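Local coordinates for protein endoglucanase family 5 (Clostridium acetobutylicum ATCC 824, PDB 6PZ7) that hydrolyses beta-glucans as a broad-specificity endoglucanase, probably cutting internal linkages of cellulose and related plant cell-wall polysaccharides, at residues V18-G23 and A51-V56; T40-I45 and V89-M94; V60-H65 and A77-V82; V85-I90 and K133-H138; A96-H101 and L139-L144. All coordinates share one frame; numbering follows the deposited sequence.

Contact 1: residues V18-G23 and A51-V56; sequences VGWNLG and AGFNTV
A chi1 of -69° swings the F53 ring across to strand 19-22, while W20, with chi1 -179° and CG opposite its own N, sends its indole onward and leaves CB to meet that ring. W20 CB stands 3.9 Å from the F53 ring centroid, only 12° off the normal, a CH-pi contact over the middle of one face. F53 CE2 also comes to 3.3 Å from G19 O. Glycine suits position 19 because a CB there would be crowded against T55 CB. Backbone bonds fix the parallel register. V18 O accepts from N54 N at 3.0 Å and only weakly from T55 N, and W20 N then donates to T55 O, also at 3.0 Å. Beyond them V56 CG1 lies at the edge of the indole, 4.3 Å from W20 CE3, on the face of the sheet where I48 of helix 42-51 covers both residues. The polar end of W20 is held by D303, and the hydroxyl of T55 by M16. G52, with its positive phi, closes helix 42-51 in a Schellman motif and turns the chain toward F53. Strand 19-22, helix 42-51 and strand 55-58 thus form the opening beta-alpha-beta unit of the (beta/alpha)8 barrel of family 5 glycoside hydrolases.

Contact 2: residues T40-I45 and V89-M94; sequences TTKAMI and VIQDHM
K42 NZ and D92 OD1 meet at 2.8 Å in a salt bridge, the two side chains coming from opposite directions and the ammonium group approaching on the syn side of the carboxylate, 24° out of its plane. Alongside lies a small apolar patch. I45 CG2 reaches 3.7 Å from M94 CE and 4.0 Å from V89 CG2, a branched methyl lodged between a flexible thioether end and a valine at the last turn of helix 76-91. Lysine suits its place by length and charge: with CG anti to the backbone N (chi1 175°) the chain leaves the helix, and bends at the later torsions bring NZ to D92. A water widens the polar link, accepting from K42 NZ at 2.8 Å and donating to Q91 O at 3.0 Å. Farther out, T41 is the N-cap of helix 42-51: its OG1 accepts from M44 N at 3.2 Å, and a weak bond returns from T41 N to M44 SD, completing a capping box that fixes the first turn from which K42 and I45 project. From the same helix, K49 NZ binds D92 O and steadies the turn after helix 76-91. K42 was modelled in two conformers, so the bridge may not be permanent. When made, the lysine also pairs with D46, whose carboxylate lies close to that of D92; its positive charge probably offsets their mutual repulsion.

Contact 3: residues V60-H65 and A77-V82; sequences VSWSSH and AWLNRV
H65 lies flat on the indole of W78, and with W62 the two form an aromatic cluster between helix 76-91 and the loop that leaves the second strand of the (beta/alpha)8 barrel. The imidazole makes a face-to-face stack on the five-membered ring of W78, with centroids 3.5 Å apart and planes within 7° of each other. W78 is the large bump of the helix: a chi1 of -179° throws its ring outward into the hollow bounded by H65, V60 and W62. A broad flat residue suits this place because it offers a face to one neighbour and an edge to two others. Its leading edge points at the face of W62 in an offset edge-to-face pair, the planes nearly perpendicular at 89°, with W62 CE3 3.6 Å from W78 NE1. V60 CG1 fills the remaining corner, packing 3.6 Å from W78 NE1 near the plane of the indole. Next along the helix, L79 CD2 comes to 3.7 Å from W62 CZ3, the leucine crossing the tryptophan at about a right angle. W62 is kept in position by NE1, which binds N99 O, toward the C-terminal end of the third barrel strand. The valines close the inner side, reaching toward each other tip to tip, V60 CG1 standing 4.1 Å from V82 CG2.

Contact 4: residues V85-I90 and K133-H138; sequences VVNYVI and KDYDSH
N87 OD1 receives the phenolic hydrogen of Y135 OH at 2.7 Å, the shortest polar link between the helix and the turn. The hydroxyl comes from above the amide's carbonyl plane, 35° out of it, whereas OD1 lies at the edge of the phenol ring and near its plane. A chi1 of -76° leans the ring toward the helix, where V86 CG1 packs 4.1 Å from Y135 CE2 and I90 CG1 4.2 Å from Y135 CD2. Tyrosine suits the spot: its ring touches aliphatic branches while the hydroxyl reaches the amide of N87. The residues K133-H138 link helix 111-132 to strand 139-142 at the N-terminal end of the barrel strands. There D136 OD1 accepts from H138 N at 2.9 Å, an Asx turn, and from H138 ND1 at 3.2 Å, both donors on the same face of the carboxylate. Beside this turn, I90 CD1 sits 4.0 Å from H138 CB.

Contact 5: residues A96-H101 and L139-L144; sequences AILNTH and LIFQTL. Unlike the reference sequence in segment 139-144: Q142 (reference Glu).
L139 CD1 nestles against the neighbouring strand, 3.9 Å from A96 CB and 4.1 Å from L98 CB. Small A96 lets the leucine fold over its strand, and L98 CD2 extends the apolar face to F141 CE1 at 4.3 Å. These residues look outward, toward the helices around the barrel. Between the faces run parallel-strand bonds: I140 N to A96 O is almost straight, L98 N donates to I140 O, and Q142 N to L98 O. The strand directions differ by 29°, in keeping with barrel twist. On the inner face I97 CG2 packs 3.6 Å from Q142 NE2, and the chemistry turns polar. Q142 replaces the glutamate of the reference sequence; in the deposited chain its amide plane stands 70° from that of N99. A chi1 of 78° sets N99 CG between its backbone N and carbonyl carbon, placing ND2 to donate to Q142 OE1 at 3.1 Å and to H101 ND1 at 3.0 Å. R57 also binds Q142 OE1, and V60 N holds N99 OD1. At the C-terminal edge T100 OG1 donates to T143 O at 2.9 Å, an oxygen that W125 NE1 also reaches. These are the third and fourth strands of the (beta/alpha)8 barrel; in family 5 their C-terminal ends border the catalytic cleft, and L144 leads into the Asn-Glu-Pro signature, whose glutamate is probably the acid/base.

In the fold
Contacts 1 and 5 each join neighbouring barrel strands, and strand 55-58 of contact 1 pairs directly with strand 95-99 of contact 5, with V56 O 3.0 Å from I97 N. Contacts 2, 3 and 4 all use helix 76-91. Contacts 2 and 4, centres about 10 Å apart, share V89 and I90, and lie toward the strands' N-terminal ends; there H138 O meets A96 N at 2.9 Å, tying contact 4 to contact 5. Contact 3 sits at the other end, its centre about 13 Å from that of contact 5, with W62 NE1 2.9 Å from N99 O. Contact 3 and the N99-H101 and Q142-L144 end of contact 5 thus lie toward the probable catalytic side.

Contact 1: residues V18-G23 and A51-V56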
# COMPACT_ATOMS: atom_id res chain seq x y z
N VAL A 18 2.85 -8.60 9.16
CA VAL A 18 1.59 -8.66 8.43
C VAL A 18 0.87 -7.37 8.77
O VAL A 18 0.96 -6.85 9.89
CB VAL A 18 0.77 -9.91 8.81
CG1 VAL A 18 0.32 -9.90 10.27
CG2 VAL A 18 -0.40 -10.07 7.85
N GLY A 19 0.17 -6.82 7.79
CA GLY A 19 -0.45 -5.52 7.93
C GLY A 19 -1.93 -5.49 7.58
O GLY A 19 -2.50 -6.41 6.97
N TRP A 20 -2.54 -4.36 7.96
CA TRP A 20 -3.93 -4.02 7.68
C TRP A 20 -3.98 -2.60 7.15
O TRP A 20 -3.34 -1.71 7.71
CB TRP A 20 -4.75 -4.21 8.96
CG TRP A 20 -6.22 -3.93 8.89
CD1 TRP A 20 -7.20 -4.85 8.64
CD2 TRP A 20 -6.88 -2.69 9.17
NE1 TRP A 20 -8.44 -4.25 8.76
CE2 TRP A 20 -8.27 -2.92 9.06
CE3 TRP A 20 -6.44 -1.41 9.49
CZ2 TRP A 20 -9.22 -1.93 9.28
CZ3 TRP A 20 -7.37 -0.42 9.72
CH2 TRP A 20 -8.75 -0.68 9.60
N ASN A 21 -4.72 -2.39 6.06
CA ASN A 21 -4.94 -1.08 5.48
C ASN A 21 -6.16 -0.38 6.09
O ASN A 21 -7.27 -0.95 6.09
CB ASN A 21 -5.24 -1.16 3.98
CG ASN A 21 -4.02 -1.29 3.09
OD1 ASN A 21 -3.42 -0.28 2.74
ND2 ASN A 21 -3.70 -2.51 2.70
N LEU A 22 -5.97 0.88 6.45
CA LEU A 22 -7.07 1.79 6.82
C LEU A 22 -7.68 2.36 5.53
O LEU A 22 -7.51 3.52 5.18
CB LEU A 22 -6.55 2.88 7.73
CG LEU A 22 -7.59 3.83 8.33
CD1 LEU A 22 -8.46 3.10 9.37
CD2 LEU A 22 -6.86 5.02 8.94
N GLY A 23 -8.35 1.49 4.77
CA GLY A 23 -8.79 1.86 3.43
C GLY A 23 -10.07 2.67 3.38
O GLY A 23 -10.91 2.63 4.30
N ALA A 51 -5.31 -8.00 17.53
CA ALA A 51 -5.47 -9.18 16.68
C ALA A 51 -4.14 -9.79 16.28
O ALA A 51 -4.09 -10.97 15.90
CB ALA A 51 -6.28 -8.84 15.43
N GLY A 52 -3.05 -9.04 16.33
CA GLY A 52 -1.73 -9.55 16.01
C GLY A 52 -1.09 -8.97 14.76
O GLY A 52 -0.03 -9.44 14.36
N PHE A 53 -1.71 -8.00 14.11
CA PHE A 53 -1.03 -7.28 13.05
C PHE A 53 0.12 -6.49 13.65
O PHE A 53 0.05 -6.07 14.80
CB PHE A 53 -2.01 -6.32 12.38
CG PHE A 53 -3.08 -7.00 11.58
CD1 PHE A 53 -4.33 -7.23 12.15
CD2 PHE A 53 -2.86 -7.39 10.28
CE1 PHE A 53 -5.34 -7.80 11.42
CE2 PHE A 53 -3.86 -8.00 9.52
CZ PHE A 53 -5.11 -8.20 10.10
N ASN A 54 1.18 -6.27 12.85
CA ASN A 54 2.27 -5.40 13.28
C ASN A 54 2.50 -4.20 12.37
O ASN A 54 3.45 -3.44 12.62
CB ASN A 54 3.60 -6.14 13.53
CG ASN A 54 4.51 -5.39 14.48
OD1 ASN A 54 4.05 -4.86 15.48
ND2 ASN A 54 5.80 -5.37 14.18
N THR A 55 1.65 -3.99 11.38
CA THR A 55 1.73 -2.87 10.45
C THR A 55 0.33 -2.38 10.13
O THR A 55 -0.59 -3.19 9.91
CB THR A 55 2.38 -3.32 9.13
OG1 THR A 55 3.71 -3.74 9.37
CG2 THR A 55 2.43 -2.21 8.09
N VAL A 56 0.16 -1.06 10.07
CA VAL A 56 -1.02 -0.43 9.48
C VAL A 56 -0.56 0.44 8.33
O VAL A 56 0.31 1.30 8.51
CB VAL A 56 -1.81 0.38 10.52
CG1 VAL A 56 -2.94 1.11 9.84
CG2 VAL A 56 -2.34 -0.55 11.60

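Contact 2: residues T40-I45 and V89-M94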
# COMPACT_ATOMS: atom_id res chain seq x y z
N THR A 40 -11.77 7.77 12.18
CA THR A 40 -10.93 6.76 12.82
C THR A 40 -10.65 7.13 14.26
O THR A 40 -10.41 8.29 14.58
CB THR A 40 -9.62 6.63 12.06
OG1 THR A 40 -9.88 6.44 10.67
CG2 THR A 40 -8.78 5.46 12.55
N THR A 41 -10.67 6.13 15.14
CA THR A 41 -10.35 6.29 16.55
C THR A 41 -9.18 5.40 16.94
O THR A 41 -8.87 4.38 16.30
CB THR A 41 -11.54 5.94 17.44
OG1 THR A 41 -11.80 4.54 17.27
CG2 THR A 41 -12.77 6.74 17.10
N LYS A 42 -8.55 5.78 18.05
CA LYS A 42 -7.50 4.96 18.64
C LYS A 42 -8.02 3.56 18.94
O LYS A 42 -7.31 2.56 18.74
CB LYS A 42 -7.01 5.64 19.92
CG LYS A 42 -6.01 4.88 20.76
CD LYS A 42 -4.76 4.57 19.95
CE LYS A 42 -3.51 4.57 20.86
NZ LYS A 42 -3.54 3.48 21.90
N ALA A 43 -9.26 3.45 19.39
CA ALA A 43 -9.82 2.15 19.74
C ALA A 43 -9.88 1.21 18.54
O ALA A 43 -9.70 -0.00 18.66
CB ALA A 43 -11.20 2.30 20.36
N MET A 44 -10.16 1.75 17.35
CA MET A 44 -10.14 0.92 16.14
C MET A 44 -8.74 0.37 15.89
O MET A 44 -8.55 -0.82 15.59
CB MET A 44 -10.62 1.75 14.93
CG MET A 44 -12.07 2.17 14.99
SD MET A 44 -12.41 3.38 13.69
CE MET A 44 -13.96 4.06 14.31
N ILE A 45 -7.73 1.24 16.00
CA ILE A 45 -6.34 0.81 15.78
C ILE A 45 -5.89 -0.17 16.87
O ILE A 45 -5.16 -1.14 16.60
CB ILE A 45 -5.43 2.04 15.64
CG1 ILE A 45 -5.88 2.91 14.47
CG2 ILE A 45 -3.97 1.62 15.53
CD1 ILE A 45 -5.95 2.20 13.12
N VAL A 89 -1.24 4.53 15.35
CA VAL A 89 -0.48 3.35 14.96
C VAL A 89 0.87 3.29 15.69
O VAL A 89 1.26 2.26 16.28
CB VAL A 89 -0.30 3.33 13.42
CG1 VAL A 89 0.57 2.16 13.00
CG2 VAL A 89 -1.65 3.26 12.72
N ILE A 90 1.61 4.40 15.66
CA ILE A 90 2.94 4.45 16.26
C ILE A 90 2.85 4.24 17.76
O ILE A 90 3.70 3.54 18.34
CB ILE A 90 3.66 5.77 15.88
CG1 ILE A 90 3.95 5.83 14.35
CG2 ILE A 90 4.91 5.99 16.70
CD1 ILE A 90 4.93 4.82 13.85
N GLN A 91 1.86 4.85 18.42
CA GLN A 91 1.69 4.68 19.86
C GLN A 91 1.33 3.24 20.24
O GLN A 91 1.50 2.87 21.41
CB GLN A 91 0.59 5.62 20.37
CG GLN A 91 0.99 7.06 20.37
CD GLN A 91 -0.13 8.03 20.60
OE1 GLN A 91 -1.31 7.64 20.71
NE2 GLN A 91 0.18 9.31 20.66
N ASP A 92 0.84 2.45 19.31
CA ASP A 92 0.58 1.03 19.52
C ASP A 92 1.79 0.17 19.13
O ASP A 92 1.64 -1.06 19.02
CB ASP A 92 -0.69 0.57 18.82
CG ASP A 92 -1.94 0.94 19.57
OD1 ASP A 92 -1.88 1.53 20.68
OD2 ASP A 92 -3.06 0.66 19.07
N HIS A 93 2.95 0.77 18.90
CA HIS A 93 4.18 0.04 18.62
C HIS A 93 4.03 -0.86 17.39
O HIS A 93 4.51 -2.00 17.37
CB HIS A 93 4.69 -0.69 19.86
CG HIS A 93 5.10 0.25 20.95
ND1 HIS A 93 6.17 1.09 20.84
CD2 HIS A 93 4.53 0.50 22.15
CE1 HIS A 93 6.29 1.79 21.97
NE2 HIS A 93 5.29 1.47 22.75
N MET A 94 3.36 -0.37 16.36
CA MET A 94 3.29 -0.98 15.04
C MET A 94 4.06 -0.11 14.05
O MET A 94 4.34 1.07 14.29
CB MET A 94 1.85 -1.14 14.59
CG MET A 94 1.10 -2.16 15.45
SD MET A 94 -0.56 -2.59 14.85
CE MET A 94 -1.43 -1.06 15.20
O HOH W 1 -0.96 3.28 23.04

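Contact 3: residues V60-H65 and A77-V82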
# COMPACT_ATOMS: atom_id res chain seq x y z
N VAL A 60 -3.34 7.88 2.01
CA VAL A 60 -3.75 9.29 2.10
C VAL A 60 -3.83 9.88 0.70
O VAL A 60 -2.84 9.87 -0.04
CB VAL A 60 -2.80 10.14 2.96
CG1 VAL A 60 -3.30 11.59 3.02
CG2 VAL A 60 -2.69 9.56 4.37
N SER A 61 -5.00 10.40 0.35
CA SER A 61 -5.18 11.12 -0.91
C SER A 61 -5.03 12.60 -0.62
O SER A 61 -5.78 13.16 0.19
CB SER A 61 -6.54 10.81 -1.52
OG SER A 61 -6.61 9.42 -1.89
N TRP A 62 -4.01 13.21 -1.21
CA TRP A 62 -3.67 14.60 -0.88
C TRP A 62 -4.37 15.62 -1.75
O TRP A 62 -4.48 16.77 -1.31
CB TRP A 62 -2.16 14.76 -0.93
CG TRP A 62 -1.43 13.87 0.03
CD1 TRP A 62 -1.01 12.59 -0.23
CD2 TRP A 62 -1.11 14.12 1.41
NE1 TRP A 62 -0.42 12.05 0.89
CE2 TRP A 62 -0.47 12.95 1.92
CE3 TRP A 62 -1.32 15.19 2.28
CZ2 TRP A 62 -0.01 12.86 3.21
CZ3 TRP A 62 -0.87 15.10 3.60
CH2 TRP A 62 -0.23 13.94 4.05
N SER A 63 -4.85 15.22 -2.93
CA SER A 63 -5.29 16.14 -3.97
C SER A 63 -6.20 17.24 -3.46
O SER A 63 -6.01 18.42 -3.79
CB SER A 63 -5.97 15.33 -5.08
OG SER A 63 -6.23 16.13 -6.22
N SER A 64 -7.24 16.89 -2.71
CA SER A 64 -8.26 17.82 -2.22
C SER A 64 -7.73 18.77 -1.16
O SER A 64 -8.49 19.64 -0.72
CB SER A 64 -9.45 17.06 -1.60
OG SER A 64 -10.04 16.16 -2.52
N HIS A 65 -6.51 18.59 -0.71
CA HIS A 65 -5.92 19.32 0.40
C HIS A 65 -4.69 20.11 -0.01
O HIS A 65 -4.00 20.63 0.87
CB HIS A 65 -5.57 18.32 1.51
CG HIS A 65 -6.68 17.39 1.81
ND1 HIS A 65 -7.82 17.77 2.48
CD2 HIS A 65 -6.88 16.10 1.45
CE1 HIS A 65 -8.65 16.74 2.56
NE2 HIS A 65 -8.11 15.72 1.94
N ALA A 77 -4.63 21.76 8.68
CA ALA A 77 -5.55 20.93 9.44
C ALA A 77 -5.57 19.50 8.92
O ALA A 77 -5.79 18.56 9.68
CB ALA A 77 -6.96 21.51 9.37
N TRP A 78 -5.40 19.30 7.62
CA TRP A 78 -5.33 17.95 7.07
C TRP A 78 -4.07 17.26 7.56
O TRP A 78 -4.13 16.10 7.99
CB TRP A 78 -5.38 18.01 5.55
CG TRP A 78 -5.34 16.66 4.87
CD1 TRP A 78 -4.31 16.16 4.14
CD2 TRP A 78 -6.34 15.64 4.88
NE1 TRP A 78 -4.62 14.91 3.66
CE2 TRP A 78 -5.87 14.57 4.10
CE3 TRP A 78 -7.62 15.56 5.45
CZ2 TRP A 78 -6.63 13.43 3.87
CZ3 TRP A 78 -8.37 14.41 5.22
CH2 TRP A 78 -7.87 13.36 4.44
N LEU A 79 -2.91 17.92 7.47
CA LEU A 79 -1.70 17.32 7.99
C LEU A 79 -1.84 16.97 9.46
O LEU A 79 -1.35 15.93 9.91
CB LEU A 79 -0.50 18.25 7.79
CG LEU A 79 0.21 18.18 6.46
CD1 LEU A 79 1.13 19.39 6.32
CD2 LEU A 79 0.98 16.89 6.27
N ASN A 80 -2.48 17.84 10.23
CA ASN A 80 -2.66 17.57 11.65
C ASN A 80 -3.48 16.30 11.86
O ASN A 80 -3.15 15.46 12.73
CB ASN A 80 -3.36 18.74 12.35
CG ASN A 80 -2.48 19.96 12.50
OD1 ASN A 80 -1.26 19.91 12.36
ND2 ASN A 80 -3.11 21.07 12.82
N ARG A 81 -4.55 16.12 11.06
CA ARG A 81 -5.37 14.90 11.17
C ARG A 81 -4.60 13.66 10.74
O ARG A 81 -4.66 12.62 11.42
CB ARG A 81 -6.66 15.05 10.37
CG ARG A 81 -7.54 13.81 10.43
CD ARG A 81 -7.88 13.40 11.87
NE ARG A 81 -8.64 12.14 11.82
CZ ARG A 81 -8.74 11.30 12.85
NH1 ARG A 81 -8.21 11.55 14.03
NH2 ARG A 81 -9.37 10.14 12.66
N VAL A 82 -3.85 13.75 9.65
CA VAL A 82 -3.03 12.62 9.22
C VAL A 82 -2.08 12.23 10.35
O VAL A 82 -1.90 11.04 10.65
CB VAL A 82 -2.27 12.95 7.92
CG1 VAL A 82 -1.32 11.85 7.56
CG2 VAL A 82 -3.25 13.18 6.76

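Contact 4: residues V85-I90 and K133-H138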
# COMPACT_ATOMS: atom_id res chain seq x y z
N VAL A 85 -3.70 10.13 13.10
CA VAL A 85 -3.89 8.74 12.70
C VAL A 85 -2.57 7.99 12.70
O VAL A 85 -2.47 6.87 13.22
CB VAL A 85 -4.65 8.66 11.37
CG1 VAL A 85 -4.77 7.22 10.94
CG2 VAL A 85 -6.02 9.30 11.50
N VAL A 86 -1.51 8.59 12.16
CA VAL A 86 -0.18 8.01 12.28
C VAL A 86 0.14 7.73 13.74
O VAL A 86 0.66 6.66 14.07
CB VAL A 86 0.86 8.93 11.63
CG1 VAL A 86 2.27 8.54 12.02
CG2 VAL A 86 0.68 8.94 10.14
N ASN A 87 -0.15 8.68 14.63
CA ASN A 87 0.14 8.48 16.04
C ASN A 87 -0.64 7.34 16.65
O ASN A 87 -0.10 6.66 17.54
CB ASN A 87 -0.02 9.77 16.85
CG ASN A 87 1.20 10.67 16.74
OD1 ASN A 87 2.26 10.26 16.25
ND2 ASN A 87 1.06 11.90 17.23
N TYR A 88 -1.89 7.09 16.26
CA TYR A 88 -2.60 5.93 16.80
C TYR A 88 -1.75 4.68 16.58
O TYR A 88 -1.64 3.81 17.45
CB TYR A 88 -3.97 5.72 16.12
CG TYR A 88 -5.01 6.80 16.23
CD1 TYR A 88 -5.08 7.68 17.29
CD2 TYR A 88 -5.98 6.92 15.24
CE1 TYR A 88 -6.06 8.66 17.33
CE2 TYR A 88 -6.94 7.89 15.27
CZ TYR A 88 -6.99 8.76 16.33
OH TYR A 88 -7.97 9.75 16.35
N VAL A 89 -1.24 4.53 15.35
CA VAL A 89 -0.48 3.35 14.96
C VAL A 89 0.87 3.29 15.69
O VAL A 89 1.26 2.26 16.28
CB VAL A 89 -0.30 3.33 13.42
CG1 VAL A 89 0.57 2.16 13.00
CG2 VAL A 89 -1.65 3.26 12.72
N ILE A 90 1.61 4.40 15.66
CA ILE A 90 2.94 4.45 16.26
C ILE A 90 2.85 4.24 17.76
O ILE A 90 3.70 3.54 18.34
CB ILE A 90 3.66 5.77 15.88
CG1 ILE A 90 3.95 5.83 14.35
CG2 ILE A 90 4.91 5.99 16.70
CD1 ILE A 90 4.93 4.82 13.85
N LYS A 133 9.43 14.17 9.81
CA LYS A 133 10.85 13.87 9.72
C LYS A 133 11.43 13.25 10.99
O LYS A 133 12.46 12.55 10.92
CB LYS A 133 11.64 15.14 9.36
CG LYS A 133 11.69 16.18 10.46
CD LYS A 133 12.16 17.55 9.93
CE LYS A 133 13.55 17.47 9.35
NZ LYS A 133 13.96 18.77 8.72
N ASP A 134 10.83 13.52 12.15
CA ASP A 134 11.43 13.09 13.41
C ASP A 134 10.97 11.72 13.89
O ASP A 134 11.48 11.23 14.90
CB ASP A 134 11.19 14.12 14.51
CG ASP A 134 11.98 15.41 14.32
OD1 ASP A 134 13.00 15.43 13.62
OD2 ASP A 134 11.56 16.39 14.95
N TYR A 135 10.04 11.07 13.21
CA TYR A 135 9.63 9.72 13.59
C TYR A 135 10.80 8.75 13.40
O TYR A 135 11.65 8.93 12.50
CB TYR A 135 8.42 9.27 12.75
CG TYR A 135 7.14 9.91 13.22
CD1 TYR A 135 6.76 11.17 12.79
CD2 TYR A 135 6.29 9.26 14.13
CE1 TYR A 135 5.61 11.78 13.28
CE2 TYR A 135 5.14 9.86 14.59
CZ TYR A 135 4.81 11.11 14.15
OH TYR A 135 3.68 11.77 14.58
N ASP A 136 10.79 7.66 14.15
CA ASP A 136 11.80 6.61 14.00
C ASP A 136 11.45 5.69 12.83
O ASP A 136 10.53 5.95 12.05
CB ASP A 136 12.07 5.89 15.32
CG ASP A 136 10.97 4.99 15.78
OD1 ASP A 136 10.13 4.53 15.02
OD2 ASP A 136 10.96 4.75 17.04
N SER A 137 12.19 4.60 12.70
CA SER A 137 12.08 3.73 11.53
C SER A 137 10.80 2.94 11.48
O SER A 137 10.55 2.25 10.47
CB SER A 137 13.27 2.77 11.47
OG SER A 137 13.23 1.85 12.54
N HIS A 138 9.95 3.01 12.50
CA HIS A 138 8.63 2.40 12.40
C HIS A 138 7.70 3.15 11.47
O HIS A 138 6.66 2.61 11.09
CB HIS A 138 7.98 2.21 13.77
CG HIS A 138 8.65 1.15 14.58
ND1 HIS A 138 9.77 1.40 15.34
CD2 HIS A 138 8.42 -0.18 14.66
CE1 HIS A 138 10.17 0.28 15.92
NE2 HIS A 138 9.38 -0.70 15.51

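Contact 5: residues A96-H101 and L139-L144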
# COMPACT_ATOMS: atom_id res chain seq x y z
N ALA A 96 3.87 1.98 10.65
CA ALA A 96 2.90 2.76 9.90
C ALA A 96 3.48 3.01 8.52
O ALA A 96 4.64 3.43 8.41
CB ALA A 96 2.61 4.10 10.59
N ILE A 97 2.70 2.78 7.46
CA ILE A 97 3.07 3.14 6.09
C ILE A 97 2.23 4.34 5.70
O ILE A 97 0.99 4.26 5.71
CB ILE A 97 2.85 1.98 5.09
CG1 ILE A 97 3.66 0.74 5.44
CG2 ILE A 97 3.20 2.48 3.66
CD1 ILE A 97 3.16 -0.50 4.71
N LEU A 98 2.86 5.46 5.37
CA LEU A 98 2.20 6.69 4.96
C LEU A 98 2.51 6.92 3.49
O LEU A 98 3.68 6.95 3.11
CB LEU A 98 2.71 7.85 5.81
CG LEU A 98 2.16 9.22 5.46
CD1 LEU A 98 0.69 9.33 5.73
CD2 LEU A 98 2.89 10.32 6.20
N ASN A 99 1.47 7.11 2.67
CA ASN A 99 1.69 7.22 1.22
C ASN A 99 1.10 8.49 0.63
O ASN A 99 0.58 9.38 1.33
CB ASN A 99 1.21 5.97 0.47
CG ASN A 99 -0.28 5.90 0.27
OD1 ASN A 99 -1.01 6.81 0.63
ND2 ASN A 99 -0.75 4.81 -0.34
N THR A 100 1.22 8.60 -0.71
CA THR A 100 0.24 9.30 -1.53
C THR A 100 -0.62 8.25 -2.21
O THR A 100 -0.15 7.15 -2.51
CB THR A 100 0.88 10.23 -2.58
OG1 THR A 100 1.55 9.48 -3.62
CG2 THR A 100 1.87 11.22 -1.96
N HIS A 101 -1.90 8.58 -2.45
CA HIS A 101 -2.89 7.55 -2.80
C HIS A 101 -3.58 7.96 -4.08
O HIS A 101 -2.96 7.89 -5.16
CB HIS A 101 -3.77 7.10 -1.63
CG HIS A 101 -4.28 5.72 -1.80
ND1 HIS A 101 -3.52 4.62 -1.49
CD2 HIS A 101 -5.47 5.27 -2.26
CE1 HIS A 101 -4.24 3.54 -1.76
NE2 HIS A 101 -5.44 3.91 -2.19
N LEU A 139 8.00 4.40 11.11
CA LEU A 139 7.24 5.12 10.09
C LEU A 139 7.97 4.97 8.75
O LEU A 139 9.13 5.36 8.61
CB LEU A 139 7.08 6.60 10.43
CG LEU A 139 6.31 7.41 9.40
CD1 LEU A 139 4.89 6.89 9.17
CD2 LEU A 139 6.27 8.91 9.79
N ILE A 140 7.28 4.35 7.80
CA ILE A 140 7.76 4.10 6.44
C ILE A 140 6.98 5.01 5.51
O ILE A 140 5.75 5.16 5.66
CB ILE A 140 7.49 2.61 6.10
CG1 ILE A 140 8.35 1.71 7.02
CG2 ILE A 140 7.77 2.32 4.63
CD1 ILE A 140 7.99 0.25 6.95
N PHE A 141 7.67 5.63 4.55
CA PHE A 141 7.00 6.40 3.51
C PHE A 141 6.85 5.53 2.27
O PHE A 141 7.79 4.83 1.90
CB PHE A 141 7.79 7.68 3.13
CG PHE A 141 7.88 8.73 4.20
CD1 PHE A 141 7.03 8.80 5.27
CD2 PHE A 141 8.86 9.69 4.10
CE1 PHE A 141 7.18 9.80 6.24
CE2 PHE A 141 9.03 10.66 5.06
CZ PHE A 141 8.17 10.76 6.11
N GLN A 142 5.71 5.62 1.59
CA GLN A 142 5.49 4.95 0.31
C GLN A 142 5.23 6.08 -0.69
O GLN A 142 4.30 6.87 -0.54
CB GLN A 142 4.32 4.00 0.44
CG GLN A 142 3.83 3.41 -0.86
CD GLN A 142 2.51 2.68 -0.69
OE1 GLN A 142 1.52 3.00 -1.41
NE2 GLN A 142 2.45 1.76 0.17
N THR A 143 6.09 6.18 -1.70
CA THR A 143 6.10 7.39 -2.54
C THR A 143 4.81 7.61 -3.29
O THR A 143 4.31 8.75 -3.35
CB THR A 143 7.28 7.29 -3.51
OG1 THR A 143 7.14 6.09 -4.25
CG2 THR A 143 8.63 7.36 -2.80
N LEU A 144 4.27 6.54 -3.87
CA LEU A 144 3.15 6.54 -4.79
C LEU A 144 2.37 5.26 -4.54
O LEU A 144 2.93 4.25 -4.11
CB LEU A 144 3.63 6.55 -6.24
CG LEU A 144 4.57 7.69 -6.67
CD1 LEU A 144 5.16 7.40 -8.02
CD2 LEU A 144 3.80 8.99 -6.68